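Local coordinates for protein alginate lyase A1-II' (Sphingomonas sp. A1, PDB 2CWS) that probably depolymerises alginate by beta-elimination, this chain being the family-7 polysaccharide lyase domain of a longer protein, at residues Thr154-Gly159 against Val175-Asp180; Ile106-Ile111 against Asp160-Glu165; Trp15-Pro20 against Ala30-Gly35; Ser68-Met73 against Tyr221-Ser226; Asp185-Gly188 against Trp193-Leu196. One frame throughout, in Å; residues are numbered along the deposited sequence. Where two conformers were deposited one is given.

Contact 1: residues Thr154-Gly159 against Val175-Asp180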
# COMPACT_ATOMS: atom_id res chain seq x y z
N THR A 154 -6.31 10.31 14.90
CA THR A 154 -7.04 9.79 16.03
C THR A 154 -8.50 9.51 15.69
O THR A 154 -9.20 10.37 15.13
CB THR A 154 -6.98 10.82 17.17
OG1 THR A 154 -5.61 10.99 17.51
CG2 THR A 154 -7.74 10.35 18.38
N GLY A 155 -8.98 8.30 16.07
CA GLY A 155 -10.41 7.95 16.07
C GLY A 155 -10.78 6.95 14.98
O GLY A 155 -11.94 6.52 14.92
N ILE A 156 -9.84 6.55 14.14
CA ILE A 156 -10.03 5.63 12.99
C ILE A 156 -10.22 4.22 13.56
O ILE A 156 -9.18 3.63 13.93
CB ILE A 156 -8.85 5.67 11.98
CG1 ILE A 156 -8.32 7.11 11.62
CG2 ILE A 156 -9.17 4.89 10.74
CD1 ILE A 156 -9.53 7.87 11.12
N LYS A 157 -11.43 3.64 13.66
CA LYS A 157 -11.64 2.37 14.31
C LYS A 157 -11.87 1.24 13.32
O LYS A 157 -12.14 1.42 12.14
CB LYS A 157 -12.80 2.46 15.30
CG LYS A 157 -12.41 3.39 16.44
CD LYS A 157 -13.55 3.72 17.39
CE LYS A 157 -13.01 4.66 18.50
NZ LYS A 157 -14.15 5.01 19.40
N LEU A 158 -11.72 0.01 13.86
CA LEU A 158 -12.06 -1.17 13.09
C LEU A 158 -13.46 -1.04 12.52
O LEU A 158 -14.38 -0.71 13.21
CB LEU A 158 -11.99 -2.40 14.04
CG LEU A 158 -11.98 -3.75 13.33
CD1 LEU A 158 -10.62 -4.00 12.70
CD2 LEU A 158 -12.36 -4.84 14.30
N GLY A 159 -13.57 -1.29 11.20
CA GLY A 159 -14.85 -1.22 10.49
C GLY A 159 -15.23 0.16 10.00
O GLY A 159 -16.14 0.26 9.17
N VAL A 175 0.05 13.46 3.32
CA VAL A 175 -0.63 12.25 3.78
C VAL A 175 -1.94 12.66 4.42
O VAL A 175 -1.95 13.51 5.32
CB VAL A 175 0.31 11.43 4.70
CG1 VAL A 175 1.54 10.98 3.91
CG2 VAL A 175 0.71 12.17 5.98
N THR A 176 -3.03 12.04 3.97
CA THR A 176 -4.35 12.54 4.34
C THR A 176 -5.27 11.41 4.72
O THR A 176 -5.37 10.40 4.02
CB THR A 176 -4.99 13.21 3.08
OG1 THR A 176 -4.10 14.28 2.65
CG2 THR A 176 -6.37 13.79 3.34
N MET A 177 -6.01 11.64 5.81
CA MET A 177 -7.15 10.80 6.18
C MET A 177 -8.35 11.67 6.40
O MET A 177 -8.29 12.62 7.20
CB MET A 177 -6.87 10.04 7.51
CG MET A 177 -5.76 9.01 7.35
SD MET A 177 -6.26 7.58 6.38
CE MET A 177 -7.30 6.74 7.63
N ASN A 178 -9.42 11.38 5.70
CA ASN A 178 -10.71 12.08 5.91
C ASN A 178 -10.54 13.58 5.81
O ASN A 178 -11.11 14.34 6.59
CB ASN A 178 -11.36 11.68 7.23
CG ASN A 178 -11.53 10.15 7.32
OD1 ASN A 178 -11.69 9.45 6.30
ND2 ASN A 178 -11.52 9.66 8.53
N GLY A 179 -9.74 14.02 4.81
CA GLY A 179 -9.63 15.46 4.58
C GLY A 179 -8.64 16.16 5.49
O GLY A 179 -8.42 17.37 5.31
N ASP A 180 -7.97 15.45 6.41
CA ASP A 180 -6.95 16.02 7.31
C ASP A 180 -5.59 15.68 6.70
O ASP A 180 -5.24 14.50 6.65
CB ASP A 180 -7.15 15.39 8.68
CG ASP A 180 -6.15 15.78 9.73
OD1 ASP A 180 -5.13 16.47 9.38
OD2 ASP A 180 -6.35 15.40 10.91
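Ile156 leans on Met177 and Asn178, bringing the loop that follows strand 148-154 against the tip of a beta hairpin in the beta-sandwich of this lyase. Gly155 and Ile156 both face Gly132, a G1 beta bulge, and Met177 to Asp180 form a type I' turn. Ile156 has two conformers; in one of them CB is directed at the hairpin, and the methyl CG2, anti to the backbone N, lies 4.1 Å from Met177 CE. The other branch, CG1, lies beside the backbone N (chi1 -44°) and is also 4.1 Å from Met177 CE, so the thioether methyl is equally close to both branches. The tip, CD1, turns on to Asn178 and stops 3.7 Å from ND2, a van der Waals touch between a methyl and the amide nitrogen, not a bond. Asn178 OD1 is occupied by a hydrogen bond from Asn163 N, which fixes the amide beside the neighbouring strand. Met177, bent at chi2 and chi3, also touches Tyr162, Met164, Leu134 and Phe153. The turn itself is clamped by two backbone bonds, from Met177 N to Asp180 O at 3.1 Å and from Asp180 N to Met177 O at 3.0 Å.

Contact 2: residues Ile106-Ile111 against Asp160-Glu165. With SO4 (sulfate ion), chain B.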
# COMPACT_ATOMS: atom_id res chain seq x y z
N ILE A 106 -1.88 -3.61 10.82
CA ILE A 106 -1.63 -3.92 9.41
C ILE A 106 -1.29 -2.61 8.72
O ILE A 106 -1.50 -1.53 9.24
CB ILE A 106 -2.82 -4.60 8.69
CG1 ILE A 106 -4.02 -3.64 8.54
CG2 ILE A 106 -3.21 -5.88 9.40
CD1 ILE A 106 -5.14 -4.25 7.66
N ILE A 107 -0.69 -2.75 7.52
CA ILE A 107 -0.41 -1.62 6.62
C ILE A 107 -1.38 -1.74 5.46
O ILE A 107 -1.49 -2.80 4.82
CB ILE A 107 1.07 -1.61 6.19
CG1 ILE A 107 1.93 -1.17 7.36
CG2 ILE A 107 1.28 -0.73 4.95
CD1 ILE A 107 3.43 -1.35 7.15
N VAL A 108 -2.09 -0.63 5.16
CA VAL A 108 -3.16 -0.63 4.16
C VAL A 108 -2.81 0.16 2.92
O VAL A 108 -3.56 0.06 1.93
CB VAL A 108 -4.52 -0.17 4.75
CG1 VAL A 108 -5.00 -1.16 5.81
CG2 VAL A 108 -4.39 1.25 5.30
N ALA A 109 -1.72 0.90 2.90
CA ALA A 109 -1.27 1.60 1.72
C ALA A 109 0.18 1.98 1.89
O ALA A 109 0.67 2.10 3.03
CB ALA A 109 -2.11 2.85 1.46
N GLN A 110 0.87 2.16 0.78
CA GLN A 110 2.28 2.59 0.82
C GLN A 110 2.60 3.46 -0.38
O GLN A 110 1.97 3.39 -1.44
CB GLN A 110 3.30 1.41 0.78
CG GLN A 110 2.97 0.28 1.73
CD GLN A 110 4.12 -0.68 1.84
OE1 GLN A 110 5.27 -0.25 2.09
NE2 GLN A 110 3.84 -1.96 1.68
N ILE A 111 3.69 4.23 -0.21
CA ILE A 111 4.56 4.60 -1.32
C ILE A 111 5.85 3.84 -1.06
O ILE A 111 6.44 4.04 0.02
CB ILE A 111 4.84 6.11 -1.45
CG1 ILE A 111 3.56 6.88 -1.72
CG2 ILE A 111 5.88 6.32 -2.55
CD1 ILE A 111 3.82 8.38 -1.75
N ASP A 160 -14.58 1.23 10.47
CA ASP A 160 -14.89 2.56 10.00
C ASP A 160 -14.39 2.75 8.57
O ASP A 160 -13.35 2.26 8.20
CB ASP A 160 -14.21 3.63 10.83
CG ASP A 160 -14.77 3.81 12.23
OD1 ASP A 160 -15.82 3.21 12.61
OD2 ASP A 160 -14.14 4.64 12.96
N LEU A 161 -15.10 3.52 7.77
CA LEU A 161 -14.65 3.84 6.43
C LEU A 161 -13.68 5.00 6.53
O LEU A 161 -13.99 6.00 7.22
CB LEU A 161 -15.85 4.29 5.58
CG LEU A 161 -15.49 4.57 4.12
CD1 LEU A 161 -15.42 3.21 3.45
CD2 LEU A 161 -16.44 5.50 3.41
N TYR A 162 -12.55 4.90 5.86
CA TYR A 162 -11.61 6.03 5.72
C TYR A 162 -11.47 6.39 4.24
O TYR A 162 -11.49 5.54 3.36
CB TYR A 162 -10.24 5.72 6.32
CG TYR A 162 -9.72 4.29 6.15
CD1 TYR A 162 -9.77 3.42 7.21
CD2 TYR A 162 -9.16 3.85 4.96
CE1 TYR A 162 -9.29 2.11 7.11
CE2 TYR A 162 -8.70 2.56 4.80
CZ TYR A 162 -8.76 1.69 5.89
OH TYR A 162 -8.33 0.37 5.82
N ASN A 163 -11.32 7.69 4.04
CA ASN A 163 -10.95 8.27 2.76
C ASN A 163 -9.51 8.77 2.77
O ASN A 163 -9.23 9.80 3.38
CB ASN A 163 -11.83 9.46 2.44
CG ASN A 163 -13.25 9.03 2.18
OD1 ASN A 163 -13.50 8.26 1.27
ND2 ASN A 163 -14.20 9.48 3.00
N MET A 164 -8.63 8.05 2.14
CA MET A 164 -7.20 8.28 2.25
C MET A 164 -6.68 8.93 0.97
O MET A 164 -7.17 8.62 -0.11
CB MET A 164 -6.51 6.93 2.45
CG MET A 164 -5.01 7.03 2.61
SD MET A 164 -4.23 5.40 2.74
CE MET A 164 -4.94 4.82 4.28
N GLU A 165 -5.67 9.79 1.14
CA GLU A 165 -4.96 10.28 -0.05
C GLU A 165 -3.49 10.33 0.34
O GLU A 165 -3.13 10.71 1.44
CB GLU A 165 -5.48 11.67 -0.43
CG GLU A 165 -4.82 12.24 -1.69
CD GLU A 165 -5.49 13.52 -2.10
OE1 GLU A 165 -4.80 14.40 -2.60
OE2 GLU A 165 -6.74 13.67 -1.89
S SO4 B . 8.10 -4.04 2.35
O1 SO4 B . 6.78 -3.64 1.57
O2 SO4 B . 9.26 -3.34 1.84
O3 SO4 B . 7.98 -3.70 3.72
O4 SO4 B . 8.33 -5.47 2.20
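Strand 106-111, with Val108 and Ala109, runs 21° from parallel to strand 162-165, with Tyr162 and Met164, the two axes 9.6 Å apart as befits facing sheets of a beta-sandwich. Val108 departs from extended geometry at psi -9°, and two consecutive residues, Val108 and Ala109, turn their CB atoms to the opposite sheet; both also bond by their backbones to Ala127. Val108 and Tyr162 approach head-on: CG1 lies 3.7 Å from the phenol OH, while CG2 stands obliquely to the ring. That same CG2 meets Met164 CE at 3.8 Å. The methionine, stretched out to SD and bent at chi3 (-65°), carries its sulfur to Ala109 CB at 3.6 Å and then folds CE round to the valine. Gln110 starts away from strand 162-165; NE2 hydrogen-bonds Glu69 OE2 and gives a weak bond of 3.4 Å to O1 of a sulfate, probably from the crystallisation liquor, that His112, Tyr205 and Arg67 also hold, consistent with a pocket for an anionic sugar. Between the sheets the phenol oxygen has its polar partner in Thr97 OG1, and what passes between these two strands is van der Waals packing.

Contact 3: residues Trp15-Pro20 against Ala30-Gly35. With SO4 (sulfate ion), chain C.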
# COMPACT_ATOMS: atom_id res chain seq x y z
N TRP A 15 -2.20 -2.24 -11.92
CA TRP A 15 -1.82 -2.85 -10.65
C TRP A 15 -1.49 -4.33 -10.90
O TRP A 15 -2.19 -4.95 -11.72
CB TRP A 15 -2.96 -2.80 -9.64
CG TRP A 15 -3.42 -1.44 -9.19
CD1 TRP A 15 -4.48 -0.72 -9.65
CD2 TRP A 15 -2.81 -0.62 -8.17
NE1 TRP A 15 -4.59 0.47 -8.98
CE2 TRP A 15 -3.58 0.56 -8.06
CE3 TRP A 15 -1.69 -0.80 -7.32
CZ2 TRP A 15 -3.27 1.57 -7.14
CZ3 TRP A 15 -1.39 0.21 -6.42
CH2 TRP A 15 -2.17 1.36 -6.35
N LYS A 16 -0.58 -4.88 -10.14
CA LYS A 16 -0.46 -6.34 -10.01
C LYS A 16 -0.73 -6.68 -8.56
O LYS A 16 -0.65 -5.80 -7.67
CB LYS A 16 0.89 -6.88 -10.49
CG LYS A 16 2.07 -6.46 -9.65
CD LYS A 16 3.37 -7.11 -10.15
CE LYS A 16 4.58 -6.63 -9.36
NZ LYS A 16 5.78 -7.40 -9.74
N LEU A 17 -1.06 -7.93 -8.27
CA LEU A 17 -1.41 -8.36 -6.94
C LEU A 17 -0.38 -9.34 -6.40
O LEU A 17 -0.02 -10.30 -7.09
CB LEU A 17 -2.79 -9.06 -6.98
CG LEU A 17 -3.29 -9.71 -5.66
CD1 LEU A 17 -3.53 -8.69 -4.55
CD2 LEU A 17 -4.55 -10.48 -5.97
N GLN A 18 0.07 -9.10 -5.18
CA GLN A 18 1.02 -9.95 -4.47
C GLN A 18 0.27 -10.70 -3.38
O GLN A 18 -0.46 -10.06 -2.58
CB GLN A 18 2.16 -9.06 -3.90
CG GLN A 18 2.92 -8.40 -5.02
CD GLN A 18 3.89 -7.35 -4.56
OE1 GLN A 18 3.57 -6.62 -3.59
NE2 GLN A 18 5.01 -7.23 -5.24
N LEU A 19 0.45 -12.01 -3.34
CA LEU A 19 -0.32 -12.89 -2.45
C LEU A 19 0.48 -13.43 -1.29
O LEU A 19 1.70 -13.51 -1.33
CB LEU A 19 -0.85 -14.08 -3.29
CG LEU A 19 -1.85 -13.67 -4.38
CD1 LEU A 19 -2.13 -14.93 -5.25
CD2 LEU A 19 -3.11 -13.10 -3.81
N PRO A 20 -0.23 -13.93 -0.28
CA PRO A 20 0.42 -14.51 0.90
C PRO A 20 0.40 -16.03 0.91
O PRO A 20 0.53 -16.64 1.97
CB PRO A 20 -0.46 -13.97 2.04
CG PRO A 20 -1.84 -14.02 1.46
CD PRO A 20 -1.67 -13.70 -0.01
N ALA A 30 -3.45 -8.15 -16.23
CA ALA A 30 -4.44 -8.72 -17.17
C ALA A 30 -5.29 -9.76 -16.49
O ALA A 30 -6.52 -9.82 -16.74
CB ALA A 30 -3.73 -9.34 -18.37
N ASN A 31 -4.72 -10.62 -15.67
CA ASN A 31 -5.51 -11.64 -14.99
C ASN A 31 -6.44 -11.04 -13.96
O ASN A 31 -7.54 -11.53 -13.75
CB ASN A 31 -4.63 -12.74 -14.43
CG ASN A 31 -4.20 -13.69 -15.54
OD1 ASN A 31 -4.96 -13.89 -16.53
ND2 ASN A 31 -3.03 -14.26 -15.39
N LEU A 32 -6.04 -9.92 -13.32
CA LEU A 32 -6.99 -9.23 -12.44
C LEU A 32 -8.20 -8.77 -13.25
O LEU A 32 -9.34 -8.90 -12.83
CB LEU A 32 -6.27 -8.06 -11.76
CG LEU A 32 -5.20 -8.43 -10.74
CD1 LEU A 32 -4.50 -7.18 -10.23
CD2 LEU A 32 -5.76 -9.25 -9.59
N GLY A 33 -7.93 -8.20 -14.43
CA GLY A 33 -9.00 -7.72 -15.29
C GLY A 33 -9.91 -8.82 -15.82
O GLY A 33 -11.10 -8.47 -16.11
N LEU A 34 -9.40 -10.03 -15.94
CA LEU A 34 -10.15 -11.18 -16.41
C LEU A 34 -10.90 -11.86 -15.26
O LEU A 34 -11.52 -12.90 -15.50
CB LEU A 34 -9.18 -12.19 -17.08
CG LEU A 34 -8.78 -11.73 -18.49
CD1 LEU A 34 -7.48 -12.39 -18.93
CD2 LEU A 34 -9.88 -12.03 -19.50
N GLY A 35 -10.85 -11.33 -14.05
CA GLY A 35 -11.70 -11.77 -12.99
C GLY A 35 -11.06 -12.69 -11.97
O GLY A 35 -11.81 -13.43 -11.32
S SO4 C . 8.56 -5.88 -7.63
O1 SO4 C . 7.15 -5.45 -7.06
O2 SO4 C . 8.35 -6.53 -8.87
O3 SO4 C . 9.41 -4.79 -7.74
O4 SO4 C . 9.00 -6.77 -6.54
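Trp15 meets Leu32 through its carbonyl, not its ring: the indole leads away from the helix and lies against Leu70 and Glu72 of the next strand, while O lies 3.5 Å from Leu32 CD1 and is also bonded to Ser29 OG. The amide of Gln18 is bonded at both ends, OE1 to Lys201 NZ and NE2 to Glu26 OE1. Helix 29-33, ended by a Schellman motif, packs against strand 15-18 of the beta-sandwich. Leu32 does the work. With CG beside the backbone N (chi1 -69°) it reaches out as a fork; one tine, CD1, meets the strand backbone near Trp15 and Lys16, and the other, CD2, lies 4.0 Å from both CB and CD2 of Leu17, whose side chain it meets roughly at right angles. Ile27 adds to the same apolar patch. Lys16 leads the other way, extended beyond CG, and its NZ bonds sulfate O2 at 2.8 Å and forms a salt bridge with Glu26. A leucine here would probably leave Glu26 without its positive mate and take one donor from the sulfate. In the Schellman turn, Gly35, at phi 102°, sends its N to Leu32 O at 3.1 Å, and Leu34 N reaches Ala30 O at 3.0 Å.

Contact 4: residues Ser68-Met73 against Tyr221-Ser226. With SO4 (sulfate ion), chain C.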
# COMPACT_ATOMS: atom_id res chain seq x y z
N SER A 68 -1.52 -9.49 1.18
CA SER A 68 -2.35 -9.55 -0.04
C SER A 68 -2.45 -8.08 -0.44
O SER A 68 -3.15 -7.33 0.23
CB SER A 68 -3.71 -10.17 0.26
OG SER A 68 -4.47 -10.15 -0.93
N GLU A 69 -1.67 -7.66 -1.45
CA GLU A 69 -1.41 -6.24 -1.62
C GLU A 69 -1.22 -5.94 -3.12
O GLU A 69 -0.52 -6.69 -3.80
CB GLU A 69 -0.20 -5.80 -0.79
CG GLU A 69 0.01 -4.29 -0.68
CD GLU A 69 1.25 -3.92 0.10
OE1 GLU A 69 2.28 -4.62 -0.01
OE2 GLU A 69 1.21 -2.89 0.83
N LEU A 70 -1.84 -4.84 -3.58
CA LEU A 70 -1.61 -4.38 -4.93
C LEU A 70 -0.35 -3.54 -5.01
O LEU A 70 -0.01 -2.80 -4.08
CB LEU A 70 -2.81 -3.50 -5.40
CG LEU A 70 -4.13 -4.19 -5.47
CD1 LEU A 70 -5.25 -3.20 -5.75
CD2 LEU A 70 -4.15 -5.34 -6.53
N ARG A 71 0.33 -3.64 -6.14
CA ARG A 71 1.60 -2.97 -6.44
C ARG A 71 1.41 -2.24 -7.75
O ARG A 71 1.08 -2.86 -8.79
CB ARG A 71 2.67 -4.10 -6.52
CG ARG A 71 4.13 -3.66 -6.68
CD ARG A 71 4.53 -3.00 -8.02
NE ARG A 71 5.97 -3.11 -8.16
CZ ARG A 71 6.72 -2.31 -8.90
NH1 ARG A 71 6.18 -1.32 -9.62
NH2 ARG A 71 8.05 -2.51 -8.90
N GLU A 72 1.59 -0.92 -7.75
CA GLU A 72 1.31 -0.10 -8.92
C GLU A 72 2.27 -0.43 -10.05
O GLU A 72 3.49 -0.52 -9.83
CB GLU A 72 1.46 1.38 -8.57
CG GLU A 72 1.23 2.30 -9.77
CD GLU A 72 1.67 3.73 -9.48
OE1 GLU A 72 2.36 4.00 -8.49
OE2 GLU A 72 1.31 4.59 -10.36
N MET A 73 1.75 -0.55 -11.27
CA MET A 73 2.48 -0.87 -12.47
C MET A 73 2.20 0.19 -13.52
O MET A 73 1.26 0.04 -14.29
CB MET A 73 2.10 -2.26 -13.01
CG MET A 73 2.39 -3.36 -12.01
SD MET A 73 4.11 -3.86 -11.87
CE MET A 73 4.30 -4.74 -13.45
N TYR A 221 -13.24 0.33 -1.43
CA TYR A 221 -14.44 0.65 -2.20
C TYR A 221 -14.11 1.53 -3.40
O TYR A 221 -14.86 1.55 -4.36
CB TYR A 221 -15.48 1.39 -1.33
CG TYR A 221 -15.98 0.51 -0.19
CD1 TYR A 221 -15.40 0.62 1.06
CD2 TYR A 221 -16.97 -0.43 -0.39
CE1 TYR A 221 -15.81 -0.18 2.11
CE2 TYR A 221 -17.38 -1.23 0.67
CZ TYR A 221 -16.81 -1.11 1.89
OH TYR A 221 -17.20 -1.88 2.97
N SER A 222 -12.97 2.21 -3.37
CA SER A 222 -12.52 3.01 -4.52
C SER A 222 -10.99 3.09 -4.43
O SER A 222 -10.44 3.03 -3.31
CB SER A 222 -13.17 4.39 -4.53
OG SER A 222 -12.84 5.08 -3.36
N LEU A 223 -10.35 3.23 -5.60
CA LEU A 223 -8.86 3.26 -5.64
C LEU A 223 -8.47 3.87 -6.96
O LEU A 223 -8.83 3.33 -8.01
CB LEU A 223 -8.31 1.83 -5.56
CG LEU A 223 -6.78 1.69 -5.71
CD1 LEU A 223 -6.03 2.41 -4.60
CD2 LEU A 223 -6.40 0.22 -5.79
N SER A 224 -7.74 4.99 -6.93
CA SER A 224 -7.31 5.62 -8.14
C SER A 224 -5.91 6.20 -7.95
O SER A 224 -5.50 6.54 -6.86
CB SER A 224 -8.30 6.70 -8.63
OG SER A 224 -8.36 7.74 -7.71
N VAL A 225 -5.21 6.35 -9.07
CA VAL A 225 -3.90 6.97 -9.11
C VAL A 225 -3.88 7.98 -10.26
O VAL A 225 -4.35 7.70 -11.34
CB VAL A 225 -2.81 5.91 -9.34
CG1 VAL A 225 -1.46 6.56 -9.55
CG2 VAL A 225 -2.76 4.91 -8.19
N SER A 226 -3.28 9.15 -9.96
CA SER A 226 -3.13 10.22 -10.94
C SER A 226 -1.71 10.73 -10.90
O SER A 226 -1.20 11.11 -9.86
CB SER A 226 -4.11 11.37 -10.62
OG SER A 226 -3.92 12.49 -11.47
S SO4 C . 8.56 -5.88 -7.63
O1 SO4 C . 7.15 -5.45 -7.06
O2 SO4 C . 8.35 -6.53 -8.87
O3 SO4 C . 9.41 -4.79 -7.74
O4 SO4 C . 9.00 -6.77 -6.54
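Leu70 and Leu223 supply the apolar part: a methyl of each, CD1 of Leu70 and CD2 of Leu223, meets at 3.6 Å between the two sheets, with Trp15 and Met49 touching both leucines. A mixed touch follows two residues on, where Glu72 OE2 lies 3.5 Å from Val225 CG1. The glutamate, extended with CG anti to its backbone N, puts a carboxylate into a buried place, and its oxygens are supplied from beyond these strands: OE1 by Phe200 N and Trp83 NE1, OE2 by His227 NE2. The methyl of Val225 thus packs on a carboxylate already held by three partners. The remaining interactions are polar and lie on the other face of strand 68-72. Arg71 bends at chi2 (-68°) and turns its guanidinium edge to a sulfate, in a two-pronged grip: NE bonds O1 at 2.8 Å, nearly straight at 167°, and NH2 bonds O3 at 2.9 Å. Its third nitrogen, NH1, bonds Glu72 O at 2.8 Å, almost in the guanidinium plane, which fixes the rotation of the group; Tyr199 adds a cation-pi contact. A methionine in its place is likely to cost the sulfate two donors and leave Glu72 O without its side-chain partner. In the fold, strand 67-72 lies between strand 15-18 and strand 197-202 in one sheet, whereas strand 215-228 runs between 49-54 and 88-99 in the other, so the contact spans the interior of the beta-sandwich.

Contact 5: residues Asp185-Gly188 against Trp193-Leu196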
# COMPACT_ATOMS: atom_id res chain seq x y z
N ASP A 185 8.63 16.87 4.13
CA ASP A 185 9.50 17.18 2.99
C ASP A 185 10.64 16.15 3.01
O ASP A 185 11.65 16.34 3.62
CB ASP A 185 9.94 18.63 3.07
CG ASP A 185 10.86 18.99 1.91
OD1 ASP A 185 11.15 18.14 1.08
OD2 ASP A 185 11.23 20.21 1.89
N PHE A 186 10.43 15.04 2.30
CA PHE A 186 11.38 13.95 2.37
C PHE A 186 12.64 14.26 1.57
O PHE A 186 13.74 14.01 2.07
CB PHE A 186 10.74 12.59 2.00
CG PHE A 186 10.18 12.47 0.58
CD1 PHE A 186 10.94 11.91 -0.43
CD2 PHE A 186 8.87 12.88 0.30
CE1 PHE A 186 10.43 11.75 -1.70
CE2 PHE A 186 8.38 12.76 -0.97
CZ PHE A 186 9.13 12.16 -1.99
N VAL A 187 12.53 14.85 0.37
CA VAL A 187 13.77 15.24 -0.28
C VAL A 187 14.52 16.29 0.54
O VAL A 187 15.77 16.27 0.52
CB VAL A 187 13.43 15.72 -1.72
CG1 VAL A 187 14.52 16.55 -2.32
CG2 VAL A 187 13.07 14.51 -2.61
N GLY A 188 13.80 17.17 1.24
CA GLY A 188 14.48 18.15 2.09
C GLY A 188 15.19 17.49 3.25
O GLY A 188 16.19 18.05 3.77
N TRP A 193 16.87 10.80 -1.64
CA TRP A 193 15.59 10.32 -2.19
C TRP A 193 15.45 10.69 -3.67
O TRP A 193 14.67 10.06 -4.37
CB TRP A 193 14.43 10.88 -1.40
CG TRP A 193 14.18 10.33 -0.04
CD1 TRP A 193 14.41 11.01 1.14
CD2 TRP A 193 13.68 9.04 0.32
NE1 TRP A 193 14.07 10.22 2.23
CE2 TRP A 193 13.61 9.00 1.72
CE3 TRP A 193 13.26 7.91 -0.42
CZ2 TRP A 193 13.15 7.89 2.44
CZ3 TRP A 193 12.81 6.81 0.31
CH2 TRP A 193 12.76 6.79 1.70
N LYS A 194 16.21 11.65 -4.18
CA LYS A 194 16.17 11.93 -5.61
C LYS A 194 16.82 10.81 -6.41
O LYS A 194 16.63 10.80 -7.64
CB LYS A 194 16.90 13.25 -5.93
CG LYS A 194 16.23 14.50 -5.34
CD LYS A 194 17.01 15.73 -5.75
CE LYS A 194 16.52 17.00 -5.10
NZ LYS A 194 17.18 18.21 -5.70
N ASN A 195 17.55 9.90 -5.78
CA ASN A 195 18.19 8.77 -6.49
C ASN A 195 17.38 7.49 -6.41
O ASN A 195 17.89 6.42 -6.78
CB ASN A 195 19.58 8.51 -5.87
CG ASN A 195 20.51 9.70 -6.13
OD1 ASN A 195 20.45 10.29 -7.21
ND2 ASN A 195 21.32 10.02 -5.12
N LEU A 196 16.11 7.62 -6.01
CA LEU A 196 15.17 6.50 -6.01
C LEU A 196 13.98 6.88 -6.86
O LEU A 196 13.66 8.05 -7.06
CB LEU A 196 14.75 6.17 -4.58
CG LEU A 196 15.88 5.71 -3.69
CD1 LEU A 196 15.30 5.46 -2.29
CD2 LEU A 196 16.56 4.44 -4.20
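Ahead of Phe186 and Val187, which pack on Trp193 and Lys194, stands Asp185 at the N-cap of the short helix 186-189. Its OD1 accepts from Gly188 N at 2.8 Å, the donor coming from above the carboxylate, 61° out of its plane. Phe186 follows, with CG between the backbone N and the carbonyl carbon (chi1 61°), a rotation that swings the ring across to the tryptophan. Its CD1 edge comes down on one face of the indole, 3.6 Å from Trp193 CG and offset to the rim. The pair is T-shaped, the phenyl and five-membered ring centres 5.3 Å apart and the planes at 89°. The backbone joins in: Phe186 O is 3.2 Å from Trp193 CD1, a ring carbon beside the indole N-H, while NE1 itself bonds Gln140 O, so the indole is held by its N-H as well as covered on one face. Leu124 touches both aromatic side chains. All of this lies in the connection between strand 180-185, at one edge of the seven-stranded sheet, and strand 197-202 of the other sheet, a crossing made by the helix and a short 3-10 turn. Val187 comes next and splits its methyls: CG2 lies 4.1 Å from Trp193 CB, while CG1 presses on the outstretched Lys194, 3.5 Å from CE, a tight carbon pair.

How the contacts relate
Contacts 2 and 4 both bridge the two sheets through the interior, contact 2 wholly buried and apolar, contact 4 mixing methyls with a buried carboxylate; Gln110 and Glu69 join them by a hydrogen bond on the face that also carries the sulfates. Contacts 3 and 4 share neighbouring strands 15-18 and 67-72 and one sulfate, but contact 3 is a buried packing of a helix on strand 15-18. Contact 1 adjoins contact 2 through the neighbouring strands 162-169 and 172-177, at a partly exposed turn. Contact 5, nested within the long loop closed by contact 4, its centre about 19 Å from the centre of the chain, touches none of the others and relies on aromatic packing.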